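Local coordinates for protein homocitrate synthase (PDB 6KTQ) that catalyses the aldol-type condensation of 2-oxoglutarate with acetyl-CoA to homocitrate, the first step of lysine biosynthesis by the alpha-aminoadipate route, at residues A[40-45]-A[227-232]; A[108-113]-A[154-159]; A[378-383]-A[387-392]. One frame throughout, in Å; residues are numbered along the deposited sequence.

Contact 1: residues A[40-45]-A[227-232]; sequences LREGEQ and HAHNDL. With AKG (2-oxoglutaric acid), chain D.
Glu-42 meets two histidines, His-227 and His-229, and the three side chains share a bound zinc ion. OE1 of Glu-42 stands 3.1 Å from NE2 of His-227, at the edge of that ring; both atoms bind the metal, so their closeness is that of two ligands and not of a hydrogen bond. OE2 lies at the edge of the other ring, near its plane, 3.1 Å from CE1 of His-229, with carboxylate and imidazole almost perpendicular (81°). The backbone N of Glu-259 donates to this same oxygen and so helps fix the carboxylate's rotation. This is the metal centre of a TIM barrel of the DRE-TIM metallolyase kind: the loop after strand 31-37 supplies the acid, and strand 223-228 and the loop just after it supply a His-x-His pair. Glu-42 sends CG anti to its amide nitrogen (chi1 179°) and then bends at chi2, which carries the carboxylate across to the histidines. Beside it, Arg-41 approaches from the opposite direction to His-227, bringing NH1 within 3.4 Å of CE1 of His-227. NH2 of Arg-41 donates to the keto oxygen O5 of 2-oxoglutarate (3.2 Å), NH1 adds a weaker bond, and NH2 also donates to OE1 of Gln-45 (2.9 Å), which lies close to the guanidinium plane. Glu-72 takes NE, so the flat group is anchored along its edge, while CB of Glu-42 covers one face. The substrate's C4 lies 3.2 Å above the plane of the His-227 ring, over its centre, and ND1 of that ring is hydrogen-bonded to ND1 of His-251.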
loop_
_atom_site.group_PDB
_atom_site.type_symbol
_atom_site.label_atom_id
_atom_site.label_comp_id
_atom_site.label_asym_id
_atom_site.label_seq_id
_atom_site.Cartn_x
_atom_site.Cartn_y
_atom_site.Cartn_z
ATOM N N LEU A 40 -2.325 -27.606 17.371
ATOM C CA LEU A 40 -1.573 -28.502 18.236
ATOM C C LEU A 40 -0.788 -27.804 19.327
ATOM O O LEU A 40 -0.221 -28.469 20.184
ATOM C CB LEU A 40 -0.622 -29.328 17.384
ATOM C CG LEU A 40 -1.080 -30.634 16.755
ATOM C CD1 LEU A 40 -2.558 -30.935 16.798
ATOM C CD2 LEU A 40 -0.481 -30.868 15.374
ATOM N N ARG A 41 -0.750 -26.480 19.325
ATOM C CA ARG A 41 -0.132 -25.756 20.414
ATOM C C ARG A 41 -1.197 -24.860 21.068
ATOM O O ARG A 41 -1.783 -25.236 22.103
ATOM C CB ARG A 41 1.085 -24.973 19.903
ATOM C CG ARG A 41 2.057 -24.514 20.978
ATOM C CD ARG A 41 1.607 -23.296 21.751
ATOM N NE ARG A 41 1.426 -22.138 20.879
ATOM C CZ ARG A 41 0.802 -21.012 21.233
ATOM N NH1 ARG A 41 0.710 -20.031 20.359
ATOM N NH2 ARG A 41 0.267 -20.850 22.445
ATOM N N GLU A 42 -1.465 -23.692 20.477
ATOM C CA GLU A 42 -2.547 -22.828 20.954
ATOM C C GLU A 42 -3.845 -23.640 21.155
ATOM O O GLU A 42 -4.520 -23.489 22.185
ATOM C CB GLU A 42 -2.785 -21.675 19.984
ATOM C CG GLU A 42 -3.921 -20.717 20.376
ATOM C CD GLU A 42 -3.580 -19.838 21.567
ATOM O OE1 GLU A 42 -2.480 -19.244 21.567
ATOM O OE2 GLU A 42 -4.414 -19.701 22.499
ATOM N N GLY A 43 -4.186 -24.481 20.186
ATOM C CA GLY A 43 -5.461 -25.189 20.214
ATOM C C GLY A 43 -5.614 -26.130 21.414
ATOM O O GLY A 43 -6.715 -26.297 21.957
ATOM N N GLU A 44 -4.516 -26.772 21.805
ATOM C CA GLU A 44 -4.539 -27.646 22.986
ATOM C C GLU A 44 -4.522 -26.845 24.297
ATOM O O GLU A 44 -4.577 -27.430 25.365
ATOM C CB GLU A 44 -3.385 -28.656 22.945
ATOM C CG GLU A 44 -3.767 -29.994 23.514
ATOM C CD GLU A 44 -2.606 -30.966 23.655
ATOM O OE1 GLU A 44 -1.419 -30.584 23.463
ATOM O OE2 GLU A 44 -2.885 -32.139 23.960
ATOM N N GLN A 45 -4.457 -25.514 24.238
ATOM C CA GLN A 45 -4.622 -24.687 25.451
ATOM C C GLN A 45 -6.077 -24.316 25.710
ATOM O O GLN A 45 -6.359 -23.547 26.615
ATOM C CB GLN A 45 -3.730 -23.444 25.413
ATOM C CG GLN A 45 -2.245 -23.785 25.442
ATOM C CD GLN A 45 -1.313 -22.604 25.263
ATOM O OE1 GLN A 45 -0.321 -22.719 24.571
ATOM N NE2 GLN A 45 -1.622 -21.476 25.881
ATOM N N HIS A 227 -0.676 -13.139 15.433
ATOM C CA HIS A 227 -1.286 -14.120 16.315
ATOM C C HIS A 227 -2.397 -13.384 17.034
ATOM O O HIS A 227 -2.143 -12.554 17.895
ATOM C CB HIS A 227 -0.242 -14.675 17.293
ATOM C CG HIS A 227 -0.791 -15.689 18.241
ATOM N ND1 HIS A 227 -0.741 -17.040 17.990
ATOM C CD2 HIS A 227 -1.451 -15.546 19.415
ATOM C CE1 HIS A 227 -1.325 -17.693 18.979
ATOM N NE2 HIS A 227 -1.762 -16.809 19.853
ATOM N N ALA A 228 -3.628 -13.647 16.627
ATOM C CA ALA A 228 -4.741 -12.825 17.029
ATOM C C ALA A 228 -5.834 -13.605 17.741
ATOM O O ALA A 228 -6.468 -14.452 17.144
ATOM C CB ALA A 228 -5.323 -12.159 15.789
ATOM N N HIS A 229 -6.066 -13.252 19.001
ATOM C CA HIS A 229 -7.150 -13.751 19.792
ATOM C C HIS A 229 -8.459 -13.054 19.525
ATOM O O HIS A 229 -8.503 -11.885 19.082
ATOM C CB HIS A 229 -6.802 -13.661 21.273
ATOM C CG HIS A 229 -5.924 -14.764 21.719
ATOM N ND1 HIS A 229 -6.420 -15.911 22.298
ATOM C CD2 HIS A 229 -4.589 -14.943 21.591
ATOM C CE1 HIS A 229 -5.420 -16.734 22.538
ATOM N NE2 HIS A 229 -4.302 -16.176 22.109
ATOM N N ASN A 230 -9.540 -13.796 19.791
ATOM C CA ASN A 230 -10.887 -13.367 19.409
ATOM C C ASN A 230 -11.728 -12.796 20.533
ATOM O O ASN A 230 -12.945 -12.805 20.442
ATOM C CB ASN A 230 -11.614 -14.567 18.785
ATOM C CG ASN A 230 -12.715 -14.145 17.840
ATOM O OD1 ASN A 230 -12.575 -13.157 17.106
ATOM N ND2 ASN A 230 -13.820 -14.884 17.851
ATOM N N ASP A 231 -11.110 -12.258 21.590
ATOM C CA ASP A 231 -11.874 -11.796 22.756
ATOM C C ASP A 231 -12.935 -10.772 22.451
ATOM O O ASP A 231 -13.966 -10.735 23.133
ATOM C CB ASP A 231 -10.964 -11.261 23.857
ATOM C CG ASP A 231 -9.945 -12.286 24.310
ATOM O OD1 ASP A 231 -9.141 -12.726 23.457
ATOM O OD2 ASP A 231 -9.970 -12.651 25.514
ATOM N N LEU A 232 -12.687 -9.922 21.449
ATOM C CA LEU A 232 -13.674 -8.954 21.023
ATOM C C LEU A 232 -14.260 -9.266 19.652
ATOM O O LEU A 232 -14.826 -8.395 18.999
ATOM C CB LEU A 232 -13.062 -7.555 21.058
ATOM C CG LEU A 232 -12.826 -7.043 22.484
ATOM C CD1 LEU A 232 -11.953 -5.803 22.453
ATOM C CD2 LEU A 232 -14.128 -6.777 23.240
HETATM C C1 AKG D . 0.051 -15.352 22.902
HETATM O O1 AKG D . -1.132 -15.032 22.685
HETATM O O2 AKG D . 0.814 -14.557 23.497
HETATM C C2 AKG D . 0.525 -16.678 22.454
HETATM O O5 AKG D . -0.196 -17.678 22.586
HETATM C C3 AKG D . 1.889 -16.799 21.783
HETATM C C4 AKG D . 1.658 -16.574 20.286
HETATM C C5 AKG D . 2.841 -16.820 19.359
HETATM O O3 AKG D . 2.868 -16.135 18.294
HETATM O O4 AKG D . 3.743 -17.659 19.678
#

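Contact 2: residues A[108-113]-A[154-159]; sequences AVKRDI and VSYAKS. With COA (coenzyme A), chain E.
Lys-110 lays its aliphatic stem across the ring of Tyr-156, the two side chains crossing at about a right angle. CG of Lys-110 sits 4.1 Å from the centroid of the Tyr-156 ring and 28° off its normal, a CH-pi contact over one face. CG2 of Ile-113 is a second point of contact: it touches CD2 of Tyr-156 at 3.7 Å and presses on CB of Ala-157 at 3.6 Å, where the small alanine lets the two backbones come close. Tyr-156 reaches the neighbouring helix because CG is anti to its backbone nitrogen (chi1 -173°), and its hydroxyl is hydrogen-bonded to Glu-114, the residue after Ile-113 on the opposite helix. These are two outer helices of the TIM barrel, 110-118 and 143-159, packed side by side over strand 123-129, whose Ile-126 touches both Ile-113 and Ala-157. Within segment 154-159, OG of Ser-159 donates to the backbone O of Tyr-156 (2.6 Å). Further out, the start of helix 110-118 borders the coenzyme A site. N of Ala-108 donates to N1A of the adenine (3.1 Å), and CG1 of the N-cap residue Val-109 lies 3.5 Å from C2A of the same base. Asp-112 ties the first turn to Arg-107 and His-75, two more residues of that pocket.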
loop_
_atom_site.group_PDB
_atom_site.type_symbol
_atom_site.label_atom_id
_atom_site.label_comp_id
_atom_site.label_asym_id
_atom_site.label_seq_id
_atom_site.Cartn_x
_atom_site.Cartn_y
_atom_site.Cartn_z
ATOM N N ALA A 108 11.912 -18.484 27.173
ATOM C CA ALA A 108 13.269 -17.986 27.134
ATOM C C ALA A 108 14.016 -18.629 28.296
ATOM O O ALA A 108 14.352 -17.974 29.256
ATOM C CB ALA A 108 13.286 -16.476 27.241
ATOM N N VAL A 109 14.251 -19.930 28.204
ATOM C CA VAL A 109 15.014 -20.644 29.222
ATOM C C VAL A 109 15.796 -21.716 28.486
ATOM O O VAL A 109 15.260 -22.381 27.596
ATOM C CB VAL A 109 14.154 -21.250 30.383
ATOM C CG1 VAL A 109 13.078 -20.294 30.866
ATOM C CG2 VAL A 109 13.527 -22.575 30.011
ATOM N N LYS A 110 17.066 -21.850 28.855
ATOM C CA LYS A 110 18.016 -22.747 28.192
ATOM C C LYS A 110 17.472 -24.153 27.997
ATOM O O LYS A 110 17.571 -24.717 26.904
ATOM C CB LYS A 110 19.321 -22.834 28.996
ATOM C CG LYS A 110 20.420 -21.861 28.572
ATOM C CD LYS A 110 21.656 -21.950 29.476
ATOM C CE LYS A 110 21.919 -23.366 30.000
ATOM N NZ LYS A 110 23.136 -23.455 30.854
ATOM N N ARG A 111 16.906 -24.715 29.059
ATOM C CA ARG A 111 16.288 -26.045 28.995
ATOM C C ARG A 111 15.347 -26.175 27.790
ATOM O O ARG A 111 15.599 -26.984 26.901
ATOM C CB ARG A 111 15.534 -26.362 30.294
ATOM C CG ARG A 111 15.062 -27.807 30.425
ATOM C CD ARG A 111 16.195 -28.758 30.782
ATOM N NE ARG A 111 16.979 -29.218 29.626
ATOM C CZ ARG A 111 16.882 -30.422 29.044
ATOM N NH1 ARG A 111 16.027 -31.347 29.483
ATOM N NH2 ARG A 111 17.662 -30.714 28.002
ATOM N N ASP A 112 14.281 -25.370 27.753
ATOM C CA ASP A 112 13.305 -25.430 26.638
ATOM C C ASP A 112 14.006 -25.393 25.299
ATOM O O ASP A 112 13.711 -26.202 24.415
ATOM C CB ASP A 112 12.303 -24.276 26.691
ATOM C CG ASP A 112 11.352 -24.402 27.810
ATOM O OD1 ASP A 112 11.648 -25.192 28.724
ATOM O OD2 ASP A 112 10.301 -23.720 27.785
ATOM N N ILE A 113 14.953 -24.463 25.157
ATOM C CA ILE A 113 15.674 -24.293 23.892
ATOM C C ILE A 113 16.455 -25.558 23.500
ATOM O O ILE A 113 16.361 -26.026 22.356
ATOM C CB ILE A 113 16.596 -23.058 23.943
ATOM C CG1 ILE A 113 15.749 -21.784 23.922
ATOM C CG2 ILE A 113 17.560 -23.048 22.761
ATOM C CD1 ILE A 113 16.410 -20.569 24.528
ATOM N N VAL A 154 17.676 -15.978 22.406
ATOM C CA VAL A 154 17.586 -16.067 20.941
ATOM C C VAL A 154 18.930 -16.436 20.309
ATOM O O VAL A 154 18.985 -17.246 19.377
ATOM C CB VAL A 154 17.050 -14.767 20.303
ATOM C CG1 VAL A 154 17.306 -14.758 18.805
ATOM C CG2 VAL A 154 15.555 -14.609 20.610
ATOM N N SER A 155 20.010 -15.840 20.798
ATOM C CA SER A 155 21.364 -16.218 20.320
ATOM C C SER A 155 21.705 -17.670 20.600
ATOM O O SER A 155 22.190 -18.394 19.709
ATOM C CB SER A 155 22.430 -15.337 20.963
ATOM O OG SER A 155 22.369 -14.040 20.416
ATOM N N TYR A 156 21.460 -18.092 21.838
ATOM C CA TYR A 156 21.674 -19.482 22.221
ATOM C C TYR A 156 20.947 -20.426 21.266
ATOM O O TYR A 156 21.552 -21.385 20.760
ATOM C CB TYR A 156 21.226 -19.715 23.668
ATOM C CG TYR A 156 21.560 -21.088 24.223
ATOM C CD1 TYR A 156 22.882 -21.520 24.335
ATOM C CD2 TYR A 156 20.553 -21.948 24.662
ATOM C CE1 TYR A 156 23.184 -22.775 24.847
ATOM C CE2 TYR A 156 20.847 -23.197 25.172
ATOM C CZ TYR A 156 22.161 -23.605 25.267
ATOM O OH TYR A 156 22.438 -24.851 25.779
ATOM N N ALA A 157 19.666 -20.152 20.988
ATOM C CA ALA A 157 18.882 -21.042 20.123
ATOM C C ALA A 157 19.470 -21.066 18.725
ATOM O O ALA A 157 19.616 -22.132 18.110
ATOM C CB ALA A 157 17.415 -20.593 20.066
ATOM N N LYS A 158 19.785 -19.879 18.228
ATOM C CA LYS A 158 20.426 -19.705 16.923
ATOM C C LYS A 158 21.676 -20.577 16.766
ATOM O O LYS A 158 21.859 -21.266 15.744
ATOM C CB LYS A 158 20.874 -18.248 16.776
ATOM C CG LYS A 158 20.384 -17.519 15.556
ATOM C CD LYS A 158 20.832 -18.136 14.252
ATOM C CE LYS A 158 19.672 -18.702 13.462
ATOM N NZ LYS A 158 19.778 -18.233 12.055
ATOM N N SER A 159 22.533 -20.532 17.787
ATOM C CA SER A 159 23.812 -21.236 17.751
ATOM C C SER A 159 23.665 -22.763 17.625
ATOM O O SER A 159 24.621 -23.430 17.272
ATOM C CB SER A 159 24.683 -20.851 18.948
ATOM O OG SER A 159 24.097 -21.258 20.174
HETATM N N1A COA E . 10.428 -17.162 29.524
HETATM C C2A COA E . 10.973 -17.540 30.713
HETATM N N3A COA E . 10.231 -17.805 31.829
HETATM C C4A COA E . 8.891 -17.675 31.818
HETATM C C5A COA E . 8.231 -17.278 30.572
HETATM C C6A COA E . 9.091 -17.009 29.401
HETATM N N6A COA E . 8.519 -16.633 28.242
HETATM N N7A COA E . 6.910 -17.245 30.830
HETATM C C8A COA E . 6.732 -17.584 32.140
HETATM N N9A COA E . 7.916 -17.826 32.715
HETATM C C1B COA E . 8.156 -18.323 34.078
HETATM C C2B COA E . 7.544 -17.520 35.193
HETATM O O2B COA E . 8.303 -16.377 35.544
HETATM C C3B COA E . 7.550 -18.576 36.274
HETATM O O3B COA E . 8.835 -18.876 36.773
HETATM P P3B COA E . 9.014 -19.194 38.333
HETATM O O7A COA E . 10.441 -18.827 38.511
HETATM O O8A COA E . 8.686 -20.671 38.410
HETATM O O9A COA E . 8.042 -18.322 39.056
HETATM C C4B COA E . 7.066 -19.806 35.552
HETATM O O4B COA E . 7.534 -19.622 34.193
HETATM C C5B COA E . 5.584 -19.720 35.892
HETATM O O5B COA E . 4.836 -20.819 35.578
HETATM P P1A COA E . 4.545 -22.190 36.364
HETATM O O1A COA E . 3.591 -22.611 35.308
HETATM O O2A COA E . 4.094 -22.065 37.795
HETATM O O3A COA E . 5.997 -22.880 36.257
HETATM P P2A COA E . 6.340 -24.424 36.202
HETATM O O4A COA E . 5.611 -25.138 37.310
HETATM O O5A COA E . 7.831 -24.528 36.042
HETATM O O6A COA E . 5.767 -24.927 34.800
HETATM C CBP COA E . 5.529 -25.026 32.399
HETATM C CCP COA E . 6.241 -24.349 33.574
HETATM C CDP COA E . 5.977 -24.416 31.061
HETATM C CEP COA E . 5.887 -26.518 32.402
HETATM C CAP COA E . 4.024 -24.870 32.639
HETATM O OAP COA E . 3.639 -23.516 32.914
HETATM C C9P COA E . 3.243 -25.351 31.460
HETATM O O9P COA E . 3.222 -26.536 31.220
HETATM N N8P COA E . 2.632 -24.404 30.744
HETATM C C7P COA E . 1.823 -24.667 29.568
HETATM C C6P COA E . 2.425 -23.971 28.338
HETATM C C5P COA E . 2.314 -22.468 28.498
HETATM O O5P COA E . 2.131 -21.978 29.622
HETATM N N4P COA E . 2.444 -21.733 27.384
HETATM C C3P COA E . 2.442 -20.273 27.465
HETATM C C2P COA E . 2.296 -19.563 26.130
HETATM S S1P COA E . 2.564 -17.800 26.491
#

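Contact 3: residues A[378-383]-A[387-392]; sequences AKIKSN and RFYRDV. With SO4 (sulfate ion), chain F.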
loop_
_atom_site.group_PDB
_atom_site.type_symbol
_atom_site.label_atom_id
_atom_site.label_comp_id
_atom_site.label_asym_id
_atom_site.label_seq_id
_atom_site.Cartn_x
_atom_site.Cartn_y
_atom_site.Cartn_z
ATOM N N ALA A 378 -50.771 -22.481 4.328
ATOM C CA ALA A 378 -51.594 -22.005 5.444
ATOM C C ALA A 378 -51.511 -22.915 6.645
ATOM O O ALA A 378 -51.397 -22.450 7.799
ATOM C CB ALA A 378 -53.056 -21.819 5.013
ATOM N N LYS A 379 -51.537 -24.224 6.413
ATOM C CA LYS A 379 -51.404 -25.160 7.515
ATOM C C LYS A 379 -50.020 -25.032 8.194
ATOM O O LYS A 379 -49.939 -25.003 9.409
ATOM C CB LYS A 379 -51.643 -26.585 7.036
ATOM C CG LYS A 379 -53.100 -26.861 6.697
ATOM C CD LYS A 379 -53.254 -28.123 5.862
ATOM C CE LYS A 379 -54.701 -28.342 5.453
ATOM N NZ LYS A 379 -55.464 -28.935 6.582
ATOM N N ILE A 380 -48.956 -24.920 7.395
ATOM C CA ILE A 380 -47.608 -24.705 7.929
ATOM C C ILE A 380 -47.585 -23.461 8.822
ATOM O O ILE A 380 -47.064 -23.506 9.941
ATOM C CB ILE A 380 -46.567 -24.611 6.798
ATOM C CG1 ILE A 380 -46.325 -25.992 6.171
ATOM C CG2 ILE A 380 -45.231 -24.075 7.317
ATOM C CD1 ILE A 380 -45.621 -25.927 4.841
ATOM N N LYS A 381 -48.199 -22.376 8.353
ATOM C CA LYS A 381 -48.151 -21.096 9.048
ATOM C C LYS A 381 -49.123 -21.032 10.233
ATOM O O LYS A 381 -49.036 -20.097 11.049
ATOM C CB LYS A 381 -48.378 -19.931 8.060
ATOM C CG LYS A 381 -47.176 -19.639 7.134
ATOM C CD LYS A 381 -47.443 -18.546 6.112
ATOM C CE LYS A 381 -46.230 -18.292 5.205
ATOM N NZ LYS A 381 -45.162 -17.573 5.980
ATOM N N SER A 382 -50.007 -22.030 10.369
ATOM C CA SER A 382 -50.983 -22.039 11.472
ATOM C C SER A 382 -50.412 -22.524 12.797
ATOM O O SER A 382 -51.069 -22.419 13.844
ATOM C CB SER A 382 -52.212 -22.915 11.114
ATOM O OG SER A 382 -51.869 -24.291 11.166
ATOM N N ASN A 383 -49.233 -23.122 12.779
ATOM C CA ASN A 383 -48.644 -23.592 14.019
ATOM C C ASN A 383 -47.306 -22.837 14.324
ATOM O O ASN A 383 -46.312 -23.026 13.639
ATOM C CB ASN A 383 -48.419 -25.106 13.959
ATOM C CG ASN A 383 -49.706 -25.923 14.083
ATOM O OD1 ASN A 383 -49.998 -26.757 13.240
ATOM N ND2 ASN A 383 -50.464 -25.695 15.127
ATOM N N ARG A 387 -40.237 -26.604 14.625
ATOM C CA ARG A 387 -38.902 -26.143 14.230
ATOM C C ARG A 387 -38.507 -26.453 12.783
ATOM O O ARG A 387 -37.641 -25.782 12.207
ATOM C CB ARG A 387 -37.851 -26.636 15.219
ATOM C CG ARG A 387 -38.069 -26.027 16.596
ATOM C CD ARG A 387 -37.048 -26.500 17.611
ATOM N NE ARG A 387 -37.253 -25.808 18.886
ATOM C CZ ARG A 387 -36.872 -24.552 19.162
ATOM N NH1 ARG A 387 -36.271 -23.780 18.248
ATOM N NH2 ARG A 387 -37.101 -24.051 20.371
ATOM N N PHE A 388 -39.107 -27.480 12.213
ATOM C CA PHE A 388 -38.935 -27.767 10.798
ATOM C C PHE A 388 -39.989 -28.743 10.348
ATOM O O PHE A 388 -40.553 -29.449 11.175
ATOM C CB PHE A 388 -37.516 -28.261 10.443
ATOM C CG PHE A 388 -36.999 -29.371 11.294
ATOM C CD1 PHE A 388 -36.347 -29.100 12.488
ATOM C CD2 PHE A 388 -37.076 -30.703 10.861
ATOM C CE1 PHE A 388 -35.852 -30.139 13.274
ATOM C CE2 PHE A 388 -36.563 -31.748 11.641
ATOM C CZ PHE A 388 -35.953 -31.460 12.850
ATOM N N TYR A 389 -40.249 -28.732 9.051
ATOM C CA TYR A 389 -41.124 -29.693 8.400
ATOM C C TYR A 389 -40.270 -30.658 7.598
ATOM O O TYR A 389 -39.629 -30.283 6.623
ATOM C CB TYR A 389 -42.169 -28.975 7.524
ATOM C CG TYR A 389 -43.220 -28.358 8.398
ATOM C CD1 TYR A 389 -42.974 -27.164 9.054
ATOM C CD2 TYR A 389 -44.456 -28.991 8.605
ATOM C CE1 TYR A 389 -43.896 -26.615 9.906
ATOM C CE2 TYR A 389 -45.402 -28.445 9.448
ATOM C CZ TYR A 389 -45.124 -27.260 10.100
ATOM O OH TYR A 389 -46.037 -26.709 10.958
ATOM N N ARG A 390 -40.234 -31.908 8.048
ATOM C CA ARG A 390 -39.537 -32.958 7.335
ATOM C C ARG A 390 -40.385 -33.403 6.158
ATOM O O ARG A 390 -41.541 -33.069 6.083
ATOM C CB ARG A 390 -39.296 -34.141 8.266
ATOM C CG ARG A 390 -38.461 -33.802 9.495
ATOM C CD ARG A 390 -38.654 -34.872 10.566
ATOM N NE ARG A 390 -40.035 -34.878 11.065
ATOM C CZ ARG A 390 -40.523 -35.717 11.985
ATOM N NH1 ARG A 390 -39.751 -36.643 12.552
ATOM N NH2 ARG A 390 -41.800 -35.614 12.360
ATOM N N ASP A 391 -39.808 -34.134 5.237
ATOM C CA ASP A 391 -40.548 -34.576 4.097
ATOM C C ASP A 391 -41.772 -35.390 4.485
ATOM O O ASP A 391 -42.792 -35.263 3.840
ATOM C CB ASP A 391 -39.648 -35.343 3.139
ATOM C CG ASP A 391 -38.649 -34.426 2.456
ATOM O OD1 ASP A 391 -38.874 -33.190 2.466
ATOM O OD2 ASP A 391 -37.657 -34.941 1.913
ATOM N N VAL A 392 -41.687 -36.182 5.556
ATOM C CA VAL A 392 -42.846 -36.975 5.959
ATOM C C VAL A 392 -43.952 -36.066 6.452
ATOM O O VAL A 392 -45.120 -36.358 6.226
ATOM C CB VAL A 392 -42.555 -38.049 7.037
ATOM C CG1 VAL A 392 -41.613 -39.110 6.485
ATOM C CG2 VAL A 392 -42.050 -37.446 8.347
HETATM S S SO4 F . -40.021 -24.783 22.982
HETATM O O1 SO4 F . -40.312 -26.038 22.286
HETATM O O2 SO4 F . -41.190 -23.862 22.914
HETATM O O3 SO4 F . -39.751 -25.064 24.410
HETATM O O4 SO4 F . -38.845 -24.154 22.333
HETATM O O HOH W 1 -48.696 -27.013 10.795
HETATM O O HOH W 2 -45.398 -24.357 11.623
#
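Ile-380 and Asn-383 both touch Tyr-389, and the residues around them add water-mediated links to its hydroxyl. Lys-379 contributes its carbonyl: O accepts OG of Ser-382 at 2.7 Å as well as the backbone N of Ser-382, and also accepts a hydrogen bond from water 1. Ile-380 carries the apolar part. Its CG1 stands nearly straight above the Tyr-389 ring, 4.2 Å from the centroid and 8° off the normal, a CH-pi contact, while CG2 meets CE1 of Tyr-389 at 3.9 Å; the two side chains run antiparallel alongside each other. After Ser-382, Asn-383 brings CB to within 4.2 Å of the Tyr-389 OH. Its OD1 accepts from water 1, which in turn accepts from that hydroxyl at 2.7 Å, so one water joins the turn to the tyrosine. A second water lies among the carbonyls of Ile-380 and Asn-383 and the same hydroxyl, but at distances so short that its bonding is doubtful. Two residues before the tyrosine, NH2 of Arg-387 binds a sulfate, probably from the crystallisation liquor, which Asn-385 also holds. The contact bridges the turn between helices 370-381 and 391-402: Ile-380 packs on Leu-397 of the latter and on Val-357 of helix 354-364, while Ile-348 touches both Ile-380 and Tyr-389.

Overall arrangement
Contacts 1 and 2 belong to one catalytic barrel, the 108-113 and 154-159 segments falling within the chain that runs between the two halves of contact 1. Their centres are 24 Å apart, and nearest atoms stay about 11 Å from each other, yet coenzyme A spans the gap: its adenine rests at contact 2, whereas another part of it comes to about 4 Å from the Arg-41 side chain in contact 1. One therefore holds zinc and 2-oxoglutarate, the other the adenine end of coenzyme A. Contact 3 follows both along the chain, in the C-terminal helical region, its centre about 42 Å from that of contact 1 and about 65 Å from that of contact 2, far from the zinc, 2-oxoglutarate and coenzyme A sites.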